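Oxalate biosynthetic component 1 (Burkholderia thailandensis, PDB 5IKY) produces oxalate under quorum-sensing control as a bifunctional enzyme that combines serine hydrolase and lyase activities. Local coordinates at residues Gly58-Glu63 with Asn182-Cys187; Pro374-Leu379 with Asp523-Ser528; Ala591-Val596 with Pro631-Phe636; Thr718-Tyr723 with Met852-Phe857; Tyr1034-Pro1039 with Gly1055-Asp1060. All blocks are in the same frame, centred on the assembly; numbering follows the deposited sequence.

Contact 1 (Gly58-Glu63 with Asn182-Cys187)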
# COMPACT_ATOMS: atom_id res chain seq x y z
N GLY A 58 39.79 -24.92 -16.34
CA GLY A 58 39.19 -24.44 -17.58
C GLY A 58 38.10 -23.40 -17.40
O GLY A 58 37.62 -22.83 -18.38
N GLY A 59 37.70 -23.16 -16.15
CA GLY A 59 36.69 -22.16 -15.86
C GLY A 59 37.28 -20.76 -15.73
O GLY A 59 38.48 -20.60 -15.51
N ILE A 60 36.43 -19.74 -15.86
CA ILE A 60 36.88 -18.36 -15.75
C ILE A 60 36.28 -17.67 -14.53
O ILE A 60 35.20 -18.04 -14.07
CB ILE A 60 36.51 -17.54 -17.01
CG1 ILE A 60 35.00 -17.49 -17.19
CG2 ILE A 60 37.18 -18.13 -18.24
CD1 ILE A 60 34.57 -16.72 -18.42
N VAL A 61 36.99 -16.68 -14.00
CA VAL A 61 36.53 -15.98 -12.80
C VAL A 61 36.77 -14.47 -12.89
O VAL A 61 37.72 -14.01 -13.52
CB VAL A 61 37.23 -16.53 -11.53
CG1 VAL A 61 38.67 -16.05 -11.44
CG2 VAL A 61 36.46 -16.14 -10.28
N ARG A 62 35.87 -13.71 -12.27
CA ARG A 62 36.04 -12.27 -12.10
C ARG A 62 35.99 -11.96 -10.61
O ARG A 62 34.91 -11.85 -10.03
CB ARG A 62 34.96 -11.50 -12.85
CG ARG A 62 35.04 -9.98 -12.69
CD ARG A 62 36.23 -9.39 -13.43
NE ARG A 62 36.25 -7.93 -13.34
CZ ARG A 62 37.03 -7.25 -12.51
NH1 ARG A 62 37.87 -7.89 -11.70
NH2 ARG A 62 36.98 -5.92 -12.49
N GLU A 63 37.16 -11.83 -10.00
CA GLU A 63 37.24 -11.64 -8.55
C GLU A 63 37.97 -10.36 -8.17
O GLU A 63 38.88 -9.93 -8.86
CB GLU A 63 37.92 -12.84 -7.90
CG GLU A 63 39.35 -13.09 -8.37
CD GLU A 63 40.07 -14.11 -7.52
OE1 GLU A 63 39.70 -14.27 -6.33
OE2 GLU A 63 41.02 -14.75 -8.02
N ASN A 182 38.14 -7.71 -19.93
CA ASN A 182 37.50 -6.98 -18.84
C ASN A 182 37.79 -7.56 -17.46
O ASN A 182 37.00 -7.38 -16.53
CB ASN A 182 35.99 -6.91 -19.05
CG ASN A 182 35.57 -5.74 -19.92
OD1 ASN A 182 36.41 -5.04 -20.48
ND2 ASN A 182 34.26 -5.53 -20.03
N GLY A 183 38.91 -8.26 -17.32
CA GLY A 183 39.36 -8.71 -16.02
C GLY A 183 39.13 -10.17 -15.66
O GLY A 183 39.66 -10.64 -14.65
N TRP A 184 38.33 -10.88 -16.45
CA TRP A 184 38.11 -12.30 -16.20
C TRP A 184 39.37 -13.08 -16.53
O TRP A 184 40.15 -12.68 -17.40
CB TRP A 184 36.93 -12.83 -17.03
CG TRP A 184 35.60 -12.21 -16.72
CD1 TRP A 184 35.24 -10.91 -16.89
CD2 TRP A 184 34.44 -12.89 -16.22
NE1 TRP A 184 33.93 -10.73 -16.51
CE2 TRP A 184 33.42 -11.93 -16.10
CE3 TRP A 184 34.17 -14.22 -15.86
CZ2 TRP A 184 32.15 -12.25 -15.63
CZ3 TRP A 184 32.91 -14.53 -15.39
CH2 TRP A 184 31.91 -13.56 -15.28
N ARG A 185 39.58 -14.21 -15.85
CA ARG A 185 40.77 -15.01 -16.09
C ARG A 185 40.56 -16.49 -15.78
O ARG A 185 39.65 -16.86 -15.04
CB ARG A 185 41.94 -14.46 -15.27
CG ARG A 185 41.81 -14.66 -13.77
CD ARG A 185 42.72 -13.70 -13.03
NE ARG A 185 43.88 -13.32 -13.82
CZ ARG A 185 44.70 -12.31 -13.52
NH1 ARG A 185 45.74 -12.04 -14.30
NH2 ARG A 185 44.48 -11.58 -12.44
N MET A 186 41.41 -17.33 -16.36
CA MET A 186 41.30 -18.79 -16.24
C MET A 186 41.63 -19.29 -14.84
O MET A 186 42.45 -18.70 -14.13
CB MET A 186 42.22 -19.47 -17.25
CG MET A 186 41.93 -19.10 -18.70
SD MET A 186 40.37 -19.76 -19.30
CE MET A 186 40.65 -21.52 -19.11
N CYS A 187 40.98 -20.38 -14.44
CA CYS A 187 41.19 -20.97 -13.13
C CYS A 187 41.66 -22.41 -13.23
O CYS A 187 41.54 -23.04 -14.28
CB CYS A 187 39.91 -20.92 -12.30
SG CYS A 187 38.93 -19.43 -12.51
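I60 and V61 pair antiparallel with M186 and R185, V61 and R185 forming the hydrogen-bonded pair (V61 N to R185 O 2.9 Å, R185 N to V61 O 3.0 Å) and I60 and M186 the non-hydrogen-bonded one. C187 N to G59 O and the longer G58 N to C187 O carry the pairing past the strand ends, while CA-H...O contacts such as I60 CA to R185 O fill the gaps between. On one face I60 lies between two partners: its CD1 meets W184 CE3 at 3.6 Å and its CG2 meets M186 SD at 3.7 Å. The doubly bent M186 chain curls back and lays CE against G58 O. On the other face V61 CB rests on C187 SG, 3.5 Å away. R62 CB sits over the five-membered ring of W184, 3.7 Å from the centroid, a CH-pi contact; beyond it the R62 chain bends at chi2 (72°), and R62 NH2 hydrogen-bonds P107 O. Strand 60-64 is thereby central in a three-stranded antiparallel sheet, with 156-160 at its other edge and L179 and F180 of helix 176-181 packed against I60.

Contact 2 (Pro374-Leu379 with Asp523-Ser528)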
# COMPACT_ATOMS: atom_id res chain seq x y z
N PRO A 374 -16.91 -19.37 1.64
CA PRO A 374 -16.56 -20.38 0.63
C PRO A 374 -15.30 -21.18 0.98
O PRO A 374 -14.38 -20.68 1.62
CB PRO A 374 -16.33 -19.55 -0.63
CG PRO A 374 -15.97 -18.19 -0.14
CD PRO A 374 -16.78 -18.00 1.11
N VAL A 375 -15.29 -22.44 0.56
CA VAL A 375 -14.17 -23.33 0.80
C VAL A 375 -13.05 -22.99 -0.17
O VAL A 375 -13.28 -22.81 -1.36
CB VAL A 375 -14.59 -24.82 0.64
CG1 VAL A 375 -13.42 -25.74 0.94
CG2 VAL A 375 -15.75 -25.12 1.55
N LEU A 376 -11.83 -22.88 0.35
CA LEU A 376 -10.70 -22.43 -0.45
C LEU A 376 -9.84 -23.59 -0.93
O LEU A 376 -9.44 -24.44 -0.13
CB LEU A 376 -9.85 -21.45 0.35
CG LEU A 376 -10.62 -20.32 1.03
CD1 LEU A 376 -9.69 -19.49 1.89
CD2 LEU A 376 -11.33 -19.46 -0.00
N PHE A 377 -9.55 -23.63 -2.22
CA PHE A 377 -8.74 -24.71 -2.78
C PHE A 377 -7.50 -24.20 -3.50
O PHE A 377 -7.53 -23.19 -4.19
CB PHE A 377 -9.58 -25.55 -3.75
CG PHE A 377 -10.60 -26.41 -3.06
CD1 PHE A 377 -10.24 -27.63 -2.51
CD2 PHE A 377 -11.92 -26.00 -2.97
CE1 PHE A 377 -11.18 -28.42 -1.88
CE2 PHE A 377 -12.86 -26.78 -2.34
CZ PHE A 377 -12.49 -28.00 -1.80
N MET A 378 -6.40 -24.93 -3.31
CA MET A 378 -5.12 -24.64 -3.94
C MET A 378 -4.69 -25.83 -4.80
O MET A 378 -4.38 -26.90 -4.27
CB MET A 378 -4.06 -24.33 -2.88
CG MET A 378 -2.94 -23.44 -3.36
SD MET A 378 -3.57 -21.95 -4.14
CE MET A 378 -2.73 -22.06 -5.70
N LEU A 379 -4.65 -25.64 -6.11
CA LEU A 379 -4.23 -26.72 -7.01
C LEU A 379 -2.72 -26.71 -7.21
O LEU A 379 -2.18 -25.85 -7.92
CB LEU A 379 -4.93 -26.62 -8.36
CG LEU A 379 -6.44 -26.81 -8.39
CD1 LEU A 379 -6.94 -26.85 -9.83
CD2 LEU A 379 -6.85 -28.07 -7.64
N ASP A 523 -14.27 -9.33 1.61
CA ASP A 523 -15.73 -9.31 1.50
C ASP A 523 -16.23 -10.56 0.78
O ASP A 523 -17.20 -11.18 1.21
CB ASP A 523 -16.22 -8.06 0.77
CG ASP A 523 -16.02 -6.79 1.59
OD1 ASP A 523 -15.72 -6.90 2.80
OD2 ASP A 523 -16.18 -5.69 1.02
N GLU A 524 -15.56 -10.92 -0.31
CA GLU A 524 -15.95 -12.09 -1.10
C GLU A 524 -15.82 -13.40 -0.32
O GLU A 524 -16.56 -14.35 -0.57
CB GLU A 524 -15.11 -12.18 -2.38
CG GLU A 524 -15.56 -11.26 -3.50
CD GLU A 524 -14.76 -11.47 -4.77
OE1 GLU A 524 -14.43 -12.64 -5.08
OE2 GLU A 524 -14.46 -10.48 -5.47
N LEU A 525 -14.88 -13.45 0.61
CA LEU A 525 -14.60 -14.67 1.35
C LEU A 525 -15.24 -14.66 2.74
O LEU A 525 -15.17 -15.64 3.47
CB LEU A 525 -13.09 -14.90 1.48
CG LEU A 525 -12.28 -14.91 0.18
CD1 LEU A 525 -10.80 -15.17 0.46
CD2 LEU A 525 -12.83 -15.95 -0.79
N GLY A 526 -15.85 -13.54 3.09
CA GLY A 526 -16.43 -13.37 4.41
C GLY A 526 -15.37 -13.24 5.49
O GLY A 526 -15.45 -13.89 6.53
N MET A 527 -14.37 -12.39 5.25
CA MET A 527 -13.26 -12.22 6.18
C MET A 527 -12.97 -10.75 6.48
O MET A 527 -11.82 -10.37 6.67
CB MET A 527 -11.98 -12.86 5.64
CG MET A 527 -12.05 -14.36 5.42
SD MET A 527 -10.53 -14.94 4.64
CE MET A 527 -10.82 -16.71 4.64
N SER A 528 -14.01 -9.93 6.50
CA SER A 528 -13.83 -8.50 6.73
C SER A 528 -13.22 -8.24 8.10
O SER A 528 -13.49 -8.96 9.06
CB SER A 528 -15.17 -7.76 6.59
OG SER A 528 -16.11 -8.24 7.54
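P374 and L376 meet L525 and M527 in a small apolar contact at the N-terminal ends of the strands of a TIM-type barrel, where strand 375-380 sets out and helix 518-524 ends. Strand direction supports this: P374, behind a cis peptide bond, immediately precedes the strand, and L376 is its second residue. F377 and L379 pack outward on helix 418-442, whereas L376 faces the barrel interior; its side chain is about 14 Å from the bound magnesium ion, so this contact lies away from the metal site. The helix finishes in a Schellman motif, with G526 at positive phi (71°) and a weak G526 N to D523 O bond of 3.3 Å. This reversal lets L525 and M527, on either side of the glycine, both reach the barrel residues. P374 crosses L525 at about a right angle, and its CD lies 3.7 Å from L525 O. That oxygen is hydrogen-bonded by R346 NH1, and R346 NH2 makes a weak bond to P374 O, so one guanidinium from the adjacent strand ties the two backbones. Farther along, the extended M527 chain brings CE tip to tip with L376 CD1 at 4.1 Å. One methyl serves both barrel residues: L525 CD2 is 3.9 Å from P374 CG and also 3.9 Å from L376 CD2.

Contact 3 (Ala591-Val596 with Pro631-Phe636)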
# COMPACT_ATOMS: atom_id res chain seq x y z
N ALA A 591 8.05 12.42 25.44
CA ALA A 591 8.03 11.27 24.54
C ALA A 591 6.92 10.32 24.94
O ALA A 591 6.74 9.27 24.32
CB ALA A 591 9.38 10.57 24.56
N LEU A 592 6.18 10.69 25.98
CA LEU A 592 4.98 9.96 26.37
C LEU A 592 3.97 9.98 25.23
O LEU A 592 3.27 9.00 24.99
CB LEU A 592 4.35 10.56 27.63
CG LEU A 592 4.68 9.94 28.99
CD1 LEU A 592 4.37 8.44 28.99
CD2 LEU A 592 6.13 10.20 29.37
N ALA A 593 3.92 11.11 24.54
CA ALA A 593 3.04 11.28 23.39
C ALA A 593 3.35 10.25 22.31
O ALA A 593 2.44 9.67 21.71
CB ALA A 593 3.16 12.69 22.83
N GLU A 594 4.63 10.02 22.06
CA GLU A 594 5.06 9.03 21.08
C GLU A 594 4.66 7.63 21.53
O GLU A 594 4.34 6.78 20.70
CB GLU A 594 6.58 9.10 20.87
N HIS A 595 4.67 7.40 22.84
CA HIS A 595 4.26 6.12 23.39
C HIS A 595 2.75 5.95 23.28
O HIS A 595 2.26 4.90 22.86
CB HIS A 595 4.69 5.99 24.85
CG HIS A 595 4.33 4.68 25.48
ND1 HIS A 595 4.81 3.47 25.02
CD2 HIS A 595 3.52 4.38 26.52
CE1 HIS A 595 4.32 2.49 25.75
NE2 HIS A 595 3.53 3.02 26.67
N VAL A 596 2.01 6.99 23.66
CA VAL A 596 0.55 6.97 23.61
C VAL A 596 0.04 6.80 22.19
O VAL A 596 -0.78 5.92 21.92
CB VAL A 596 -0.04 8.26 24.21
CG1 VAL A 596 -1.52 8.38 23.88
CG2 VAL A 596 0.18 8.30 25.71
N PRO A 631 0.52 17.68 24.06
CA PRO A 631 -0.47 17.61 25.14
C PRO A 631 -1.77 16.92 24.72
O PRO A 631 -2.52 16.46 25.59
CB PRO A 631 -0.72 19.08 25.48
CG PRO A 631 -0.47 19.78 24.20
CD PRO A 631 0.68 19.06 23.58
N GLN A 632 -2.04 16.88 23.42
CA GLN A 632 -3.20 16.15 22.91
C GLN A 632 -3.14 14.70 23.36
O GLN A 632 -4.09 14.17 23.93
CB GLN A 632 -3.26 16.22 21.38
CG GLN A 632 -4.15 17.32 20.83
CD GLN A 632 -4.28 17.25 19.31
OE1 GLN A 632 -4.00 16.21 18.70
NE2 GLN A 632 -4.71 18.35 18.70
N ALA A 633 -2.00 14.06 23.10
CA ALA A 633 -1.79 12.67 23.46
C ALA A 633 -1.76 12.48 24.98
O ALA A 633 -2.25 11.47 25.49
CB ALA A 633 -0.50 12.16 22.84
N LEU A 634 -1.20 13.45 25.68
CA LEU A 634 -1.11 13.39 27.14
C LEU A 634 -2.49 13.43 27.78
O LEU A 634 -2.84 12.58 28.59
CB LEU A 634 -0.24 14.52 27.68
CG LEU A 634 1.24 14.45 27.32
CD1 LEU A 634 2.03 15.52 28.07
CD2 LEU A 634 1.79 13.06 27.61
N ASN A 635 -3.27 14.44 27.41
CA ASN A 635 -4.63 14.59 27.93
C ASN A 635 -5.52 13.42 27.51
O ASN A 635 -6.42 13.03 28.25
CB ASN A 635 -5.24 15.91 27.47
CG ASN A 635 -4.57 17.11 28.11
OD1 ASN A 635 -4.81 17.42 29.28
ND2 ASN A 635 -3.73 17.80 27.34
N PHE A 636 -5.26 12.88 26.33
CA PHE A 636 -5.97 11.71 25.84
C PHE A 636 -5.78 10.55 26.80
O PHE A 636 -6.73 9.85 27.15
CB PHE A 636 -5.49 11.32 24.44
CG PHE A 636 -6.13 10.07 23.90
CD1 PHE A 636 -7.37 10.13 23.28
CD2 PHE A 636 -5.50 8.85 24.01
CE1 PHE A 636 -7.96 8.98 22.78
CE2 PHE A 636 -6.08 7.70 23.51
CZ PHE A 636 -7.31 7.77 22.90
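The carbonyl oxygen of P631, in the helix whose A633 packs against A593, is gripped twice by N635. The backbone N635 N bonds it at 2.8 Å in the ordinary helical way, and the side-chain ND2 comes from the opposite face of the carbonyl plane; the 2.5 Å modelled for ND2 to P631 O is short enough for its exact length to be doubtful. The same amide bonds Y672 O through ND2 and V674 N through OD1, fixing its rotation and tying a following loop to the helix. Toward helix 592-602 the contact is mainly van der Waals packing of small and aliphatic side chains. Helices 592-602 and 629-641, both in the cap domain, meet with the axes of their local segments 8.3 Å apart and at 64° to one another. Two alanines allow that closeness: A633 CB lies 3.7 Å from both CA and CB of A593, so a methyl on one helix rests almost on the backbone of the other. To one side of this point L634 CD2 reaches the root of L592, 3.6 Å from its CB. To the other, V596 turns CG1 anti to its backbone N (chi1 167°), which lays this methyl 3.6 Å from A633 O and 4.0 Å from F636 CD2. F636, crossed obliquely by V596, also packs on I607.

Contact 4 (Thr718-Tyr723 with Met852-Phe857)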
# COMPACT_ATOMS: atom_id res chain seq x y z
N THR A 718 -24.58 7.90 6.63
CA THR A 718 -24.08 7.40 7.90
C THR A 718 -23.12 8.40 8.53
O THR A 718 -23.20 8.68 9.73
CB THR A 718 -23.37 6.05 7.74
OG1 THR A 718 -24.21 5.14 7.02
CG2 THR A 718 -23.03 5.45 9.09
N MET A 719 -22.21 8.94 7.72
CA MET A 719 -21.23 9.90 8.21
C MET A 719 -21.92 11.20 8.63
O MET A 719 -21.54 11.82 9.62
CB MET A 719 -20.17 10.18 7.14
CG MET A 719 -19.29 8.98 6.81
SD MET A 719 -18.16 8.54 8.15
CE MET A 719 -16.84 9.71 7.89
N ALA A 720 -22.94 11.59 7.88
CA ALA A 720 -23.71 12.79 8.20
C ALA A 720 -24.39 12.66 9.55
O ALA A 720 -24.44 13.60 10.34
CB ALA A 720 -24.73 13.07 7.11
N LEU A 721 -24.92 11.47 9.82
CA LEU A 721 -25.62 11.19 11.07
C LEU A 721 -24.65 11.13 12.24
O LEU A 721 -24.94 11.63 13.33
CB LEU A 721 -26.40 9.88 10.97
CG LEU A 721 -27.63 9.93 10.07
CD1 LEU A 721 -28.22 8.54 9.87
CD2 LEU A 721 -28.66 10.87 10.66
N LEU A 722 -23.49 10.50 12.02
CA LEU A 722 -22.47 10.38 13.05
C LEU A 722 -21.95 11.74 13.49
O LEU A 722 -21.81 12.01 14.68
CB LEU A 722 -21.32 9.51 12.57
CG LEU A 722 -21.62 8.02 12.43
CD1 LEU A 722 -20.42 7.26 11.88
CD2 LEU A 722 -22.05 7.45 13.77
N TYR A 723 -21.66 12.60 12.52
CA TYR A 723 -21.17 13.95 12.82
C TYR A 723 -22.28 14.82 13.40
O TYR A 723 -22.00 15.77 14.12
CB TYR A 723 -20.59 14.60 11.57
CG TYR A 723 -19.13 14.27 11.35
CD1 TYR A 723 -18.17 14.67 12.27
CD2 TYR A 723 -18.71 13.55 10.24
CE1 TYR A 723 -16.84 14.37 12.09
CE2 TYR A 723 -17.38 13.25 10.05
CZ TYR A 723 -16.44 13.66 10.98
OH TYR A 723 -15.11 13.36 10.80
N MET A 852 -19.79 21.77 10.02
CA MET A 852 -19.43 21.87 8.61
C MET A 852 -19.26 20.49 7.99
O MET A 852 -19.60 20.28 6.82
CB MET A 852 -18.14 22.68 8.44
CG MET A 852 -18.21 24.10 9.02
SD MET A 852 -19.17 25.26 8.03
CE MET A 852 -20.81 25.09 8.75
N LEU A 853 -18.74 19.55 8.77
CA LEU A 853 -18.56 18.18 8.30
C LEU A 853 -19.91 17.52 8.04
O LEU A 853 -20.07 16.80 7.05
CB LEU A 853 -17.75 17.37 9.31
CG LEU A 853 -16.25 17.69 9.34
CD1 LEU A 853 -15.56 17.05 10.52
CD2 LEU A 853 -15.61 17.22 8.06
N HIS A 854 -20.87 17.76 8.92
CA HIS A 854 -22.22 17.23 8.72
C HIS A 854 -22.82 17.79 7.44
O HIS A 854 -23.37 17.05 6.63
CB HIS A 854 -23.12 17.57 9.90
CG HIS A 854 -24.58 17.37 9.61
ND1 HIS A 854 -25.18 16.13 9.65
CD2 HIS A 854 -25.55 18.25 9.25
CE1 HIS A 854 -26.46 16.25 9.34
NE2 HIS A 854 -26.71 17.53 9.10
N ASN A 855 -22.72 19.11 7.28
CA ASN A 855 -23.20 19.78 6.08
C ASN A 855 -22.59 19.18 4.82
O ASN A 855 -23.27 18.96 3.82
CB ASN A 855 -22.89 21.27 6.16
CG ASN A 855 -23.33 22.02 4.92
OD1 ASN A 855 -22.51 22.41 4.09
ND2 ASN A 855 -24.64 22.23 4.79
N ARG A 856 -21.29 18.92 4.90
CA ARG A 856 -20.53 18.30 3.82
C ARG A 856 -21.14 16.96 3.39
O ARG A 856 -21.47 16.76 2.22
CB ARG A 856 -19.08 18.10 4.26
CG ARG A 856 -18.03 18.60 3.28
CD ARG A 856 -16.64 18.43 3.86
NE ARG A 856 -16.35 17.03 4.19
CZ ARG A 856 -15.25 16.61 4.80
NH1 ARG A 856 -14.32 17.49 5.17
NH2 ARG A 856 -15.08 15.33 5.06
N PHE A 857 -21.29 16.06 4.36
CA PHE A 857 -21.80 14.72 4.08
C PHE A 857 -23.29 14.72 3.74
O PHE A 857 -23.75 13.89 2.96
CB PHE A 857 -21.55 13.80 5.28
CG PHE A 857 -20.12 13.36 5.41
CD1 PHE A 857 -19.56 12.47 4.50
CD2 PHE A 857 -19.32 13.83 6.44
CE1 PHE A 857 -18.25 12.06 4.61
CE2 PHE A 857 -18.01 13.43 6.56
CZ PHE A 857 -17.47 12.54 5.65
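An almost antiparallel pair of helices joins the cap domain to the C-terminal hydrolase part: helix 715-734, through M719, A720 and Y723, lies against helix 849-860, through L853, H854 and F857. The axes of the local segments are 8.0 Å apart, with 160° between their directions. The backbones come nearest at A720 and H854, whose CA atoms are 4.7 Å apart; A720 CB also touches F857 CB at 3.7 Å. The carbonyl oxygen of A720 receives H854 ND1 at 2.7 Å (N-H...O 162°); the oxygen lies in the imidazole plane, but the nitrogen approaches from above the carbonyl plane. CG of H854, opposite the backbone N (chi1 166°), swings the ring across to that oxygen, and the ring also meets H724 edge-to-face. Each helix lends an aliphatic root to an aromatic face of the other: M719 CB stands over the centre of the F857 ring, 3.5 Å from the centroid, and L853 CB over that of Y723. The bent M719 chain keeps SD above the F857 face, a distant Met-aromatic contact. Between the two CH-pi contacts the nearly parallel Y723 and F857 rings touch without overlapping. This is near-antiparallel helix-helix packing, forming part of the interface between the cap and the alpha/beta-hydrolase part.

Contact 5 (Tyr1034-Pro1039 with Gly1055-Asp1060)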
# COMPACT_ATOMS: atom_id res chain seq x y z
N TYR A 1034 3.95 17.01 -8.03
CA TYR A 1034 3.14 15.96 -8.66
C TYR A 1034 2.89 16.26 -10.14
O TYR A 1034 1.75 16.44 -10.56
CB TYR A 1034 1.82 15.75 -7.90
CG TYR A 1034 1.02 17.01 -7.58
CD1 TYR A 1034 1.30 17.76 -6.44
CD2 TYR A 1034 -0.02 17.43 -8.39
CE1 TYR A 1034 0.57 18.90 -6.14
CE2 TYR A 1034 -0.75 18.56 -8.10
CZ TYR A 1034 -0.45 19.29 -6.97
OH TYR A 1034 -1.18 20.42 -6.67
N ASP A 1035 3.97 16.30 -10.92
CA ASP A 1035 3.87 16.50 -12.37
C ASP A 1035 3.22 15.29 -13.03
O ASP A 1035 2.54 15.42 -14.05
CB ASP A 1035 5.24 16.74 -12.99
CG ASP A 1035 6.15 17.56 -12.09
OD1 ASP A 1035 5.71 18.60 -11.58
OD2 ASP A 1035 7.33 17.17 -11.93
N HIS A 1036 3.43 14.12 -12.44
CA HIS A 1036 2.93 12.86 -12.97
C HIS A 1036 1.41 12.78 -13.01
O HIS A 1036 0.84 11.89 -13.64
CB HIS A 1036 3.48 11.69 -12.14
CG HIS A 1036 3.09 11.76 -10.70
ND1 HIS A 1036 3.79 12.50 -9.77
CD2 HIS A 1036 2.07 11.19 -10.02
CE1 HIS A 1036 3.22 12.38 -8.59
NE2 HIS A 1036 2.17 11.59 -8.71
N ALA A 1037 0.76 13.72 -12.31
CA ALA A 1037 -0.69 13.76 -12.22
C ALA A 1037 -1.35 13.80 -13.59
O ALA A 1037 -0.91 14.52 -14.49
CB ALA A 1037 -1.12 14.96 -11.39
N THR A 1038 -2.41 13.02 -13.75
CA THR A 1038 -3.13 12.94 -15.02
C THR A 1038 -4.54 13.49 -14.88
O THR A 1038 -5.34 12.98 -14.09
CB THR A 1038 -3.21 11.49 -15.54
OG1 THR A 1038 -1.89 10.92 -15.56
CG2 THR A 1038 -3.80 11.46 -16.94
N PRO A 1039 -4.86 14.54 -15.66
CA PRO A 1039 -6.21 15.12 -15.64
C PRO A 1039 -7.23 14.25 -16.37
O PRO A 1039 -7.02 13.88 -17.52
CB PRO A 1039 -6.02 16.46 -16.36
CG PRO A 1039 -4.84 16.24 -17.25
CD PRO A 1039 -3.93 15.30 -16.51
N GLY A 1055 -3.63 10.54 -9.40
CA GLY A 1055 -2.26 10.19 -9.06
C GLY A 1055 -1.59 11.22 -8.18
O GLY A 1055 -0.41 11.10 -7.84
N VAL A 1056 -2.34 12.25 -7.81
CA VAL A 1056 -1.83 13.30 -6.94
C VAL A 1056 -1.62 12.77 -5.53
O VAL A 1056 -2.48 12.08 -4.98
CB VAL A 1056 -2.78 14.52 -6.89
CG1 VAL A 1056 -2.20 15.61 -5.99
CG2 VAL A 1056 -3.04 15.06 -8.28
N PHE A 1057 -0.46 13.07 -4.95
CA PHE A 1057 -0.21 12.79 -3.55
C PHE A 1057 0.76 13.82 -2.99
O PHE A 1057 1.47 14.49 -3.74
CB PHE A 1057 0.32 11.36 -3.34
CG PHE A 1057 1.67 11.12 -3.95
CD1 PHE A 1057 1.79 10.70 -5.27
CD2 PHE A 1057 2.82 11.28 -3.20
CE1 PHE A 1057 3.03 10.47 -5.82
CE2 PHE A 1057 4.07 11.05 -3.75
CZ PHE A 1057 4.17 10.64 -5.06
N LEU A 1058 0.79 13.95 -1.67
CA LEU A 1058 1.62 14.96 -1.02
C LEU A 1058 2.58 14.33 -0.02
O LEU A 1058 2.16 13.57 0.86
CB LEU A 1058 0.75 16.01 -0.33
CG LEU A 1058 -0.35 16.65 -1.18
CD1 LEU A 1058 -1.14 17.66 -0.35
CD2 LEU A 1058 0.25 17.31 -2.42
N LEU A 1059 3.86 14.66 -0.14
CA LEU A 1059 4.86 14.17 0.79
C LEU A 1059 4.92 15.05 2.03
O LEU A 1059 4.70 16.26 1.95
CB LEU A 1059 6.24 14.11 0.12
CG LEU A 1059 6.43 13.03 -0.95
CD1 LEU A 1059 7.87 13.01 -1.44
CD2 LEU A 1059 6.01 11.66 -0.43
N ASP A 1060 5.22 14.44 3.17
CA ASP A 1060 5.42 15.21 4.40
C ASP A 1060 6.92 15.45 4.60
O ASP A 1060 7.71 15.22 3.69
CB ASP A 1060 4.80 14.48 5.60
CG ASP A 1060 5.62 13.29 6.07
OD1 ASP A 1060 6.40 12.74 5.26
OD2 ASP A 1060 5.47 12.88 7.24
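V1056 sits at the apolar centre, its two methyls divided between Y1034 and A1037. With CG1 swung opposite the backbone N (chi1 -179°), V1056 sets this methyl over the centre of the Y1034 ring, 3.8 Å from the centroid in a CH-pi contact, while V1056 CG2 meets A1037 CB at 3.7 Å. L1058 runs alongside the tyrosine, pointing the same way, with CD2 4.1 Å from Y1034 CE1. The phenol end reaches beyond both segments to bond Y1074 O. Outward from this core, the H1036 and F1057 rings touch without either lying over the other's face, planes 38° apart; H1036 NE2 is 3.2 Å from F1057 CE1, and F1057 is itself stacked on Y1032. At the polar edge H1036 NE2 donates to G1055 O at 2.8 Å. This bond is bent (134° at the hydrogen), and the nitrogen lies above the carbonyl plane. The type I turn from Y1034 to A1037 puts tyrosine, histidine and alanine at the foot of the hairpin of strands 1038-1043 and 1049-1054, opposite the chain leaving its second strand. Apolar packing therefore probably supplies most of the adhesion, the one hydrogen bond across the two segments, from H1036, giving the carbonyl of buried G1055 a partner.

In the fold
The five contacts follow one another along the chain, each closing before the next opens. Contact 1 belongs to the small three-stranded sheet of the N-terminal domain and is remote, its centre 44 Å from that of the chain and 71 Å from contact 4, on the opposite side. Contact 2 lies at the N-terminal ends of the barrel strands, where helix 518-524 ends. Contacts 3, 4 and 5 cluster in the other half of the molecule, with nearest atoms about 14 Å apart for each pair: contact 3 within the cap, contact 4 between cap and hydrolase core, contact 5 at the edge of the nine-stranded hydrolase sheet. This separation of barrel and hydrolase is consistent with two activities in one polypeptide.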